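Local atomic coordinates of lombricine kinase (Urechis caupo, PDB entry 3JPZ), a protein that catalyses the reversible transfer of a phosphoryl group from ATP to the guanidino group of lombricine, as a member of the ATP:guanido phosphotransferase family. Residues 283-288 and 318-323; 107-112 and 350-355; 302-307 and 338-343. All blocks are in the same frame, centred on the assembly; numbering follows the deposited sequence. Where two conformers were deposited one is given.

Contact 1: residues 283-288 and 318-323; sequences HVQLHQ and DDVYDI
His287 ND1 donates to Asp319 OD2 over 2.8 Å, nearly straight at 161°. The carboxylate oxygen lies close to the plane of the imidazole and is met on its anti side, and the two flat groups are turned 75° against each other; Lys291 adds a weak, long ion pair to the same oxygen. Gln285 CG, from the same strand end, lies over one face of the His287 ring, 3.4 Å above its plane and offset toward the rim.

Here side-chain bonds continue where strand pairing stops. Just beyond the strands, Asp319 O takes the N-H of Leu286 (N to O 2.8 Å) and a CA-H contact from Gln285. The antiparallel pairing proper begins at Gln285 and Val320. Next, Val284 and Tyr321 form the hydrogen-bonded pair, Val284 N to Tyr321 O and Tyr321 N to Val284 O each spanning 2.9 Å.

At the far end His283 NE2 lies 3.5 Å from Asp322 OD2, which sits at the ring edge. A water bridges them, 2.7 Å from His283 NE2 and donating to Asp322 OD2 at 2.8 Å, while Asp322 OD1 is held in a salt bridge by Arg279, an ADP-binding residue. His283 is predicted to bind ATP, consistent with the face of His283, Gln285, Val320 and Asp322 bordering the nucleotide site. Val320 CG1 packs there, 3.6 Å from His283 CB.

The reverse face is largely apolar: with chi1 at 54°, Val284 CG1 sits between its own N and carbonyl carbon and reaches Ile323 CG1. Strands 113-122 and 304-307 flank the pair; helix 333-355 packs against Leu286 through Glu351 and Ile323 through Leu347.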
loop_
_atom_site.group_PDB
_atom_site.type_symbol
_atom_site.label_atom_id
_atom_site.label_comp_id
_atom_site.label_asym_id
_atom_site.label_seq_id
_atom_site.Cartn_x
_atom_site.Cartn_y
_atom_site.Cartn_z
ATOM N N HIS A 283 18.867 -20.681 -18.607
ATOM C CA HIS A 283 17.712 -21.325 -19.196
ATOM C C HIS A 283 18.256 -22.583 -19.821
ATOM O O HIS A 283 19.173 -22.515 -20.621
ATOM C CB HIS A 283 17.081 -20.423 -20.249
ATOM C CG HIS A 283 16.189 -19.374 -19.673
ATOM N ND1 HIS A 283 15.319 -18.635 -20.442
ATOM C CD2 HIS A 283 16.011 -18.961 -18.398
ATOM C CE1 HIS A 283 14.651 -17.801 -19.666
ATOM N NE2 HIS A 283 15.050 -17.981 -18.421
ATOM N N VAL A 284 17.722 -23.736 -19.445
ATOM C CA VAL A 284 18.256 -24.987 -19.966
ATOM C C VAL A 284 17.150 -25.942 -20.393
ATOM O O VAL A 284 16.180 -26.171 -19.667
ATOM C CB VAL A 284 19.206 -25.669 -18.948
ATOM C CG1 VAL A 284 18.523 -25.855 -17.609
ATOM C CG2 VAL A 284 19.717 -26.997 -19.504
ATOM N N GLN A 285 17.312 -26.491 -21.591
ATOM C CA GLN A 285 16.332 -27.395 -22.164
ATOM C C GLN A 285 16.538 -28.823 -21.664
ATOM O O GLN A 285 17.631 -29.379 -21.770
ATOM C CB GLN A 285 16.434 -27.349 -23.685
ATOM C CG GLN A 285 15.255 -27.970 -24.412
ATOM C CD GLN A 285 15.264 -27.642 -25.884
ATOM O OE1 GLN A 285 14.232 -27.300 -26.461
ATOM N NE2 GLN A 285 16.435 -27.726 -26.499
ATOM N N LEU A 286 15.468 -29.412 -21.138
ATOM C CA LEU A 286 15.515 -30.733 -20.541
ATOM C C LEU A 286 14.308 -31.550 -20.978
ATOM O O LEU A 286 13.423 -31.837 -20.181
ATOM C CB LEU A 286 15.509 -30.606 -19.020
ATOM C CG LEU A 286 16.641 -29.776 -18.415
ATOM C CD1 LEU A 286 16.388 -29.534 -16.936
ATOM C CD2 LEU A 286 17.976 -30.468 -18.636
ATOM N N HIS A 287 14.275 -31.926 -22.244
ATOM C CA HIS A 287 13.132 -32.658 -22.774
ATOM C C HIS A 287 12.845 -33.907 -21.953
ATOM O O HIS A 287 11.744 -34.095 -21.455
ATOM C CB HIS A 287 13.372 -33.033 -24.239
ATOM C CG HIS A 287 13.435 -31.854 -25.161
ATOM N ND1 HIS A 287 12.389 -30.968 -25.310
ATOM C CD2 HIS A 287 14.414 -31.423 -25.993
ATOM C CE1 HIS A 287 12.725 -30.038 -26.187
ATOM N NE2 HIS A 287 13.946 -30.294 -26.619
ATOM N N GLN A 288 13.855 -34.744 -21.790
ATOM C CA GLN A 288 13.673 -36.065 -21.209
ATOM C C GLN A 288 13.646 -36.017 -19.697
ATOM O O GLN A 288 12.852 -36.700 -19.056
ATOM C CB GLN A 288 14.797 -36.990 -21.674
ATOM C CG GLN A 288 14.780 -37.241 -23.163
ATOM C CD GLN A 288 13.392 -37.583 -23.649
ATOM O OE1 GLN A 288 12.792 -38.561 -23.203
ATOM N NE2 GLN A 288 12.859 -36.765 -24.554
ATOM N N ASP A 318 8.969 -25.359 -24.340
ATOM C CA ASP A 318 9.884 -26.240 -25.052
ATOM C C ASP A 318 10.824 -26.926 -24.066
ATOM O O ASP A 318 11.974 -27.212 -24.384
ATOM C CB ASP A 318 10.697 -25.441 -26.069
ATOM C CG ASP A 318 11.075 -26.257 -27.292
ATOM O OD1 ASP A 318 10.757 -27.466 -27.331
ATOM O OD2 ASP A 318 11.688 -25.686 -28.220
ATOM N N ASP A 319 10.315 -27.172 -22.866
ATOM C CA ASP A 319 11.047 -27.858 -21.821
ATOM C C ASP A 319 12.305 -27.104 -21.429
ATOM O O ASP A 319 13.281 -27.712 -20.989
ATOM C CB ASP A 319 11.385 -29.277 -22.270
ATOM C CG ASP A 319 10.154 -30.065 -22.627
ATOM O OD1 ASP A 319 9.081 -29.737 -22.080
ATOM O OD2 ASP A 319 10.254 -30.993 -23.455
ATOM N N VAL A 320 12.276 -25.787 -21.589
ATOM C CA VAL A 320 13.357 -24.935 -21.110
ATOM C C VAL A 320 13.001 -24.401 -19.722
ATOM O O VAL A 320 12.006 -23.697 -19.545
ATOM C CB VAL A 320 13.608 -23.752 -22.040
ATOM C CG1 VAL A 320 14.720 -22.869 -21.477
ATOM C CG2 VAL A 320 13.958 -24.244 -23.455
ATOM N N TYR A 321 13.807 -24.761 -18.738
ATOM C CA TYR A 321 13.582 -24.323 -17.375
ATOM C C TYR A 321 14.605 -23.287 -16.953
ATOM O O TYR A 321 15.773 -23.358 -17.319
ATOM C CB TYR A 321 13.651 -25.503 -16.430
ATOM C CG TYR A 321 12.572 -26.507 -16.670
ATOM C CD1 TYR A 321 12.696 -27.462 -17.666
ATOM C CD2 TYR A 321 11.422 -26.496 -15.911
ATOM C CE1 TYR A 321 11.706 -28.381 -17.887
ATOM C CE2 TYR A 321 10.425 -27.406 -16.130
ATOM C CZ TYR A 321 10.574 -28.349 -17.112
ATOM O OH TYR A 321 9.575 -29.260 -17.324
ATOM N N ASP A 322 14.144 -22.321 -16.179
ATOM C CA ASP A 322 15.041 -21.426 -15.501
ATOM C C ASP A 322 15.534 -22.129 -14.246
ATOM O O ASP A 322 14.755 -22.472 -13.357
ATOM C CB ASP A 322 14.335 -20.134 -15.132
ATOM C CG ASP A 322 15.243 -19.181 -14.403
ATOM O OD1 ASP A 322 15.723 -19.536 -13.301
ATOM O OD2 ASP A 322 15.493 -18.088 -14.941
ATOM N N ILE A 323 16.836 -22.352 -14.202
ATOM C CA ILE A 323 17.467 -23.089 -13.126
ATOM C C ILE A 323 18.459 -22.146 -12.476
ATOM O O ILE A 323 19.262 -21.503 -13.154
ATOM C CB ILE A 323 18.153 -24.336 -13.662
ATOM C CG1 ILE A 323 17.098 -25.291 -14.228
ATOM C CG2 ILE A 323 18.985 -25.018 -12.581
ATOM C CD1 ILE A 323 16.392 -26.128 -13.202
HETATM O O HOH W 1 13.839 -16.455 -16.553
#

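Contact 2: residues 107-112 and 350-355; sequences QFDEKY and MEQALE
The Tyr112 ring meets helix 350-355 mainly through its outer edge, where the Glu355 carboxylate arrives from the opposite direction, its plane turned 36° from that of the ring. The phenol donates to the syn lone pair of Glu355 OE1, a short bond of 2.5 Å from Tyr112 OH. A water near the ring plane also donates to this hydroxyl. Asp109 CG occupies another part of the edge, within the loop itself. Two further helix residues approach the ring obliquely: Gln352, whose amide stands 86° to the ring and brings NE2 to 3.5 Å from Tyr112 CE1, and Glu351, whose CG lies 3.7 Å from Tyr112 CE2. Bent at chi2, the Glu351 chain lays its methylene against the tyrosine while its carboxylate turns elsewhere, to the backbone N-H groups of Gln288 and Leu289.

An Asx turn orders the loop just before Tyr112, a case of a small local motif set beside a long-range contact. Asp109 OD1 accepts from Lys111 N (2.9 Å) on its anti side, tilted out of the carboxylate plane, and from Lys111 NZ (3.0 Å) on its syn side, so one oxygen carries both a backbone bond and a salt bridge. Tyr112 N closes back on Asp109 O, making a beta turn just before strand 113-122.

The other carboxylate oxygen looks across to the helix through solvent: a second water donates to Asp109 OD2 (2.7 Å) and accepts from Gln352 NE2 (3.0 Å). The water beside the phenol accepts weakly from the same Gln352 nitrogen. Tyr112 also packs on Val284 of strand 279-285 and on Ile348, one helical turn before Gln352.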
loop_
_atom_site.group_PDB
_atom_site.type_symbol
_atom_site.label_atom_id
_atom_site.label_comp_id
_atom_site.label_asym_id
_atom_site.label_seq_id
_atom_site.Cartn_x
_atom_site.Cartn_y
_atom_site.Cartn_z
ATOM N N GLN A 107 31.307 -22.925 -19.214
ATOM C CA GLN A 107 30.744 -22.795 -20.554
ATOM C C GLN A 107 29.916 -24.024 -20.871
ATOM O O GLN A 107 30.459 -25.107 -21.084
ATOM C CB GLN A 107 31.833 -22.640 -21.612
ATOM C CG GLN A 107 31.320 -22.822 -23.044
ATOM C CD GLN A 107 30.339 -21.733 -23.481
ATOM O OE1 GLN A 107 30.718 -20.575 -23.660
ATOM N NE2 GLN A 107 29.080 -22.111 -23.683
ATOM N N PHE A 108 28.602 -23.850 -20.901
ATOM C CA PHE A 108 27.714 -24.968 -21.135
ATOM C C PHE A 108 27.558 -25.230 -22.612
ATOM O O PHE A 108 27.779 -24.356 -23.446
ATOM C CB PHE A 108 26.339 -24.701 -20.546
ATOM C CG PHE A 108 26.344 -24.452 -19.084
ATOM C CD1 PHE A 108 25.903 -23.241 -18.581
ATOM C CD2 PHE A 108 26.777 -25.425 -18.202
ATOM C CE1 PHE A 108 25.891 -23.016 -17.230
ATOM C CE2 PHE A 108 26.768 -25.196 -16.849
ATOM C CZ PHE A 108 26.327 -23.995 -16.363
ATOM N N ASP A 109 27.165 -26.461 -22.903
ATOM C CA ASP A 109 26.755 -26.878 -24.215
ATOM C C ASP A 109 25.504 -26.089 -24.551
ATOM O O ASP A 109 24.482 -26.186 -23.866
ATOM C CB ASP A 109 26.483 -28.394 -24.195
ATOM C CG ASP A 109 26.153 -28.950 -25.560
ATOM O OD1 ASP A 109 25.711 -28.161 -26.410
ATOM O OD2 ASP A 109 26.308 -30.180 -25.773
ATOM N N GLU A 110 25.585 -25.285 -25.602
ATOM C CA GLU A 110 24.510 -24.360 -25.897
ATOM C C GLU A 110 23.362 -25.020 -26.647
ATOM O O GLU A 110 22.374 -24.376 -26.929
ATOM C CB GLU A 110 25.049 -23.139 -26.639
ATOM C CG GLU A 110 26.004 -22.358 -25.772
ATOM C CD GLU A 110 26.651 -21.188 -26.467
ATOM O OE1 GLU A 110 26.588 -21.109 -27.714
ATOM O OE2 GLU A 110 27.240 -20.350 -25.754
ATOM N N LYS A 111 23.479 -26.309 -26.936
ATOM C CA LYS A 111 22.326 -27.080 -27.394
ATOM C C LYS A 111 21.327 -27.220 -26.247
ATOM O O LYS A 111 20.134 -27.437 -26.457
ATOM C CB LYS A 111 22.756 -28.461 -27.885
ATOM C CG LYS A 111 23.523 -28.431 -29.201
ATOM C CD LYS A 111 23.820 -29.832 -29.722
ATOM C CE LYS A 111 24.858 -30.545 -28.888
ATOM N NZ LYS A 111 26.136 -29.807 -28.876
ATOM N N TYR A 112 21.833 -27.099 -25.029
ATOM C CA TYR A 112 21.007 -27.261 -23.846
ATOM C C TYR A 112 20.799 -25.930 -23.124
ATOM O O TYR A 112 19.660 -25.524 -22.893
ATOM C CB TYR A 112 21.624 -28.328 -22.937
ATOM C CG TYR A 112 21.689 -29.680 -23.622
ATOM C CD1 TYR A 112 22.826 -30.080 -24.302
ATOM C CD2 TYR A 112 20.592 -30.535 -23.620
ATOM C CE1 TYR A 112 22.884 -31.313 -24.939
ATOM C CE2 TYR A 112 20.637 -31.767 -24.269
ATOM C CZ TYR A 112 21.785 -32.146 -24.918
ATOM O OH TYR A 112 21.836 -33.369 -25.550
ATOM N N MET A 350 22.411 -36.047 -17.389
ATOM C CA MET A 350 21.260 -36.935 -17.258
ATOM C C MET A 350 20.394 -36.831 -18.496
ATOM O O MET A 350 19.843 -37.827 -18.965
ATOM C CB MET A 350 20.436 -36.569 -16.032
ATOM C CG MET A 350 21.163 -36.727 -14.723
ATOM S SD MET A 350 20.179 -36.048 -13.377
ATOM C CE MET A 350 21.121 -36.587 -11.964
ATOM N N GLU A 351 20.268 -35.617 -19.023
ATOM C CA GLU A 351 19.470 -35.405 -20.218
ATOM C C GLU A 351 20.037 -36.258 -21.347
ATOM O O GLU A 351 19.302 -36.986 -22.006
ATOM C CB GLU A 351 19.460 -33.926 -20.613
ATOM C CG GLU A 351 18.578 -33.602 -21.801
ATOM C CD GLU A 351 17.129 -34.018 -21.603
ATOM O OE1 GLU A 351 16.578 -33.853 -20.491
ATOM O OE2 GLU A 351 16.532 -34.497 -22.580
ATOM N N GLN A 352 21.351 -36.192 -21.539
ATOM C CA GLN A 352 22.000 -36.893 -22.642
ATOM C C GLN A 352 21.877 -38.394 -22.450
ATOM O O GLN A 352 21.602 -39.126 -23.402
ATOM C CB GLN A 352 23.467 -36.469 -22.765
ATOM C CG GLN A 352 23.609 -35.006 -23.130
ATOM C CD GLN A 352 25.024 -34.467 -22.999
ATOM O OE1 GLN A 352 25.782 -34.833 -22.093
ATOM N NE2 GLN A 352 25.377 -33.569 -23.898
ATOM N N ALA A 353 22.072 -38.841 -21.214
ATOM C CA ALA A 353 21.894 -40.240 -20.861
ATOM C C ALA A 353 20.530 -40.754 -21.303
ATOM O O ALA A 353 20.432 -41.830 -21.886
ATOM C CB ALA A 353 22.059 -40.428 -19.368
ATOM N N LEU A 354 19.485 -39.982 -21.011
ATOM C CA LEU A 354 18.116 -40.352 -21.352
ATOM C C LEU A 354 17.874 -40.267 -22.854
ATOM O O LEU A 354 17.104 -41.047 -23.408
ATOM C CB LEU A 354 17.124 -39.434 -20.633
ATOM C CG LEU A 354 17.130 -39.502 -19.106
ATOM C CD1 LEU A 354 16.349 -38.341 -18.512
ATOM C CD2 LEU A 354 16.562 -40.836 -18.634
ATOM N N GLU A 355 18.518 -39.301 -23.500
ATOM C CA GLU A 355 18.436 -39.157 -24.948
ATOM C C GLU A 355 18.975 -40.414 -25.614
ATOM O O GLU A 355 18.523 -40.799 -26.692
ATOM C CB GLU A 355 19.244 -37.944 -25.419
ATOM C CG GLU A 355 18.603 -36.607 -25.119
ATOM C CD GLU A 355 19.522 -35.436 -25.455
ATOM O OE1 GLU A 355 20.732 -35.662 -25.634
ATOM O OE2 GLU A 355 19.039 -34.293 -25.555
HETATM O O HOH W 2 27.686 -31.620 -23.936
HETATM O O HOH W 3 24.589 -34.055 -26.612
#

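Contact 3: residues 302-307 and 338-343; sequences LQLQKR and QLLIDG
Apolar contact carries most of the meeting between segment 302-307 and helix 338-343. Leu304 divides its two methyls: its side chain and that of Leu340 cross at about a right angle, Leu304 CD2 lying 4.1 Å from Leu340 CD1, while Leu304 CD1 rests 4.0 Å from Gly343 CA. Leu339, with CG anti to its N (chi1 171°), has its methyls beside the turn at Gln303 in one of two conformers, CD2 being 3.8 Å from Gln303 CB; with the other conformer not considered, this contact is less certain.

Methyls also make van der Waals contact with polar atoms. At Gly343 the helix turns bare backbone to its neighbour, and Leu302 CD1 comes to 3.4 Å from Gly343 O. In the same conformer, Leu339 CD1 lies 3.6 Å from Gln303 OE1.

Polar joining is left to a single water. It donates to Leu302 O and to Leu339 O, 2.7 Å from each.

Gln303, with positive phi, completes a Schellman motif at the end of helix 295-301, and the chain then enters strand 304-307. Helix 338-343 crosses that strand at -66°, the axes 10.3 Å apart, in the familiar layering of a helix against an antiparallel sheet; the strand ends at Arg307, an ADP-binding residue of the phosphagen kinase catalytic domain.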
loop_
_atom_site.group_PDB
_atom_site.type_symbol
_atom_site.label_atom_id
_atom_site.label_comp_id
_atom_site.label_asym_id
_atom_site.label_seq_id
_atom_site.Cartn_x
_atom_site.Cartn_y
_atom_site.Cartn_z
ATOM N N LEU A 302 20.310 -30.838 -5.925
ATOM C CA LEU A 302 21.410 -30.057 -6.481
ATOM C C LEU A 302 21.493 -28.654 -5.887
ATOM O O LEU A 302 22.336 -27.855 -6.293
ATOM C CB LEU A 302 21.286 -29.975 -8.001
ATOM C CG LEU A 302 21.509 -31.296 -8.738
ATOM C CD1 LEU A 302 21.286 -31.139 -10.239
ATOM C CD2 LEU A 302 22.897 -31.825 -8.449
ATOM N N GLN A 303 20.633 -28.377 -4.913
ATOM C CA GLN A 303 20.536 -27.055 -4.305
ATOM C C GLN A 303 20.100 -26.011 -5.322
ATOM O O GLN A 303 20.521 -24.853 -5.270
ATOM C CB GLN A 303 21.873 -26.642 -3.696
ATOM C CG GLN A 303 22.267 -27.469 -2.495
ATOM C CD GLN A 303 23.544 -26.975 -1.863
ATOM O OE1 GLN A 303 24.638 -27.281 -2.333
ATOM N NE2 GLN A 303 23.416 -26.206 -0.792
ATOM N N LEU A 304 19.254 -26.430 -6.249
ATOM C CA LEU A 304 18.790 -25.543 -7.290
ATOM C C LEU A 304 17.297 -25.271 -7.179
ATOM O O LEU A 304 16.544 -26.056 -6.614
ATOM C CB LEU A 304 19.088 -26.150 -8.656
ATOM C CG LEU A 304 20.555 -26.471 -8.946
ATOM C CD1 LEU A 304 20.629 -27.345 -10.173
ATOM C CD2 LEU A 304 21.361 -25.187 -9.123
ATOM N N GLN A 305 16.884 -24.147 -7.736
ATOM C CA GLN A 305 15.475 -23.843 -7.905
ATOM C C GLN A 305 15.125 -23.787 -9.383
ATOM O O GLN A 305 15.970 -23.509 -10.241
ATOM C CB GLN A 305 15.120 -22.520 -7.251
ATOM C CG GLN A 305 15.203 -22.540 -5.752
ATOM C CD GLN A 305 14.624 -21.288 -5.154
ATOM O OE1 GLN A 305 15.226 -20.217 -5.226
ATOM N NE2 GLN A 305 13.438 -21.408 -4.568
ATOM N N LYS A 306 13.854 -24.035 -9.663
ATOM C CA LYS A 306 13.392 -24.266 -11.008
ATOM C C LYS A 306 12.062 -23.566 -11.222
ATOM O O LYS A 306 11.190 -23.569 -10.343
ATOM C CB LYS A 306 13.225 -25.770 -11.220
ATOM C CG LYS A 306 12.366 -26.150 -12.397
ATOM C CD LYS A 306 12.338 -27.675 -12.594
ATOM C CE LYS A 306 11.752 -28.379 -11.397
ATOM N NZ LYS A 306 10.299 -28.128 -11.249
ATOM N N ARG A 307 11.917 -22.967 -12.394
ATOM C CA ARG A 307 10.666 -22.366 -12.812
ATOM C C ARG A 307 10.674 -22.300 -14.325
ATOM O O ARG A 307 11.656 -22.698 -14.963
ATOM C CB ARG A 307 10.475 -20.981 -12.180
ATOM C CG ARG A 307 11.473 -19.929 -12.617
ATOM C CD ARG A 307 11.335 -18.687 -11.773
ATOM N NE ARG A 307 12.097 -17.558 -12.293
ATOM C CZ ARG A 307 12.332 -16.438 -11.613
ATOM N NH1 ARG A 307 11.867 -16.301 -10.382
ATOM N NH2 ARG A 307 13.034 -15.454 -12.159
ATOM N N GLN A 338 29.591 -21.631 -9.250
ATOM C CA GLN A 338 30.184 -22.952 -9.438
ATOM C C GLN A 338 29.169 -24.043 -9.133
ATOM O O GLN A 338 29.131 -25.079 -9.808
ATOM C CB GLN A 338 31.417 -23.141 -8.561
ATOM C CG GLN A 338 32.144 -24.424 -8.880
ATOM C CD GLN A 338 32.620 -24.447 -10.302
ATOM O OE1 GLN A 338 33.365 -23.567 -10.715
ATOM N NE2 GLN A 338 32.181 -25.449 -11.072
ATOM N N LEU A 339 28.345 -23.794 -8.119
ATOM C CA LEU A 339 27.286 -24.721 -7.736
ATOM C C LEU A 339 26.265 -24.844 -8.862
ATOM O O LEU A 339 25.740 -25.925 -9.121
ATOM C CB LEU A 339 26.599 -24.259 -6.446
ATOM C CG LEU A 339 25.325 -25.035 -6.080
ATOM C CD1 LEU A 339 25.667 -26.471 -5.709
ATOM C CD2 LEU A 339 24.577 -24.354 -4.950
ATOM N N LEU A 340 25.989 -23.731 -9.533
ATOM C CA LEU A 340 25.084 -23.725 -10.676
ATOM C C LEU A 340 25.715 -24.464 -11.842
ATOM O O LEU A 340 25.086 -25.296 -12.496
ATOM C CB LEU A 340 24.765 -22.294 -11.112
ATOM C CG LEU A 340 23.893 -22.180 -12.362
ATOM C CD1 LEU A 340 22.451 -22.521 -12.051
ATOM C CD2 LEU A 340 23.976 -20.786 -12.943
ATOM N N ILE A 341 26.969 -24.143 -12.109
ATOM C CA ILE A 341 27.721 -24.836 -13.141
ATOM C C ILE A 341 27.652 -26.350 -12.911
ATOM O O ILE A 341 27.304 -27.097 -13.807
ATOM C CB ILE A 341 29.181 -24.371 -13.156
ATOM C CG1 ILE A 341 29.260 -22.924 -13.627
ATOM C CG2 ILE A 341 29.999 -25.245 -14.053
ATOM C CD1 ILE A 341 30.602 -22.287 -13.442
ATOM N N ASP A 342 27.962 -26.791 -11.698
ATOM C CA ASP A 342 28.013 -28.218 -11.406
ATOM C C ASP A 342 26.637 -28.857 -11.526
ATOM O O ASP A 342 26.496 -29.946 -12.063
ATOM C CB ASP A 342 28.565 -28.467 -10.002
ATOM C CG ASP A 342 30.003 -28.047 -9.862
ATOM O OD1 ASP A 342 30.677 -27.850 -10.901
ATOM O OD2 ASP A 342 30.459 -27.923 -8.710
ATOM N N GLY A 343 25.627 -28.177 -11.013
ATOM C CA GLY A 343 24.278 -28.702 -11.032
ATOM C C GLY A 343 23.751 -28.789 -12.448
ATOM O O GLY A 343 23.122 -29.776 -12.822
HETATM O O HOH W 4 24.423 -28.000 -8.050
#

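How the contacts relate
Contacts 2 and 3 share helix 333-355, and contact 1 packs against it: contact 3 uses its first half, contact 2 its last turns. The chemistry varies with burial. Contact 3, the deepest, relies on leucine methyls and one bridging water; contact 2, at the surface, on carboxylates, a phenol and solvent; contact 1, partly buried, on backbone bonds, with one mixed face and one largely apolar. Strand 320-325 of contact 1 pairs with strand 304-307 of contact 3 through Asp322 N and Arg307 O, while Gln285 N probably bonds to Tyr112 O of contact 2. Phe108 packs on Ile341, joining contacts 2 and 3.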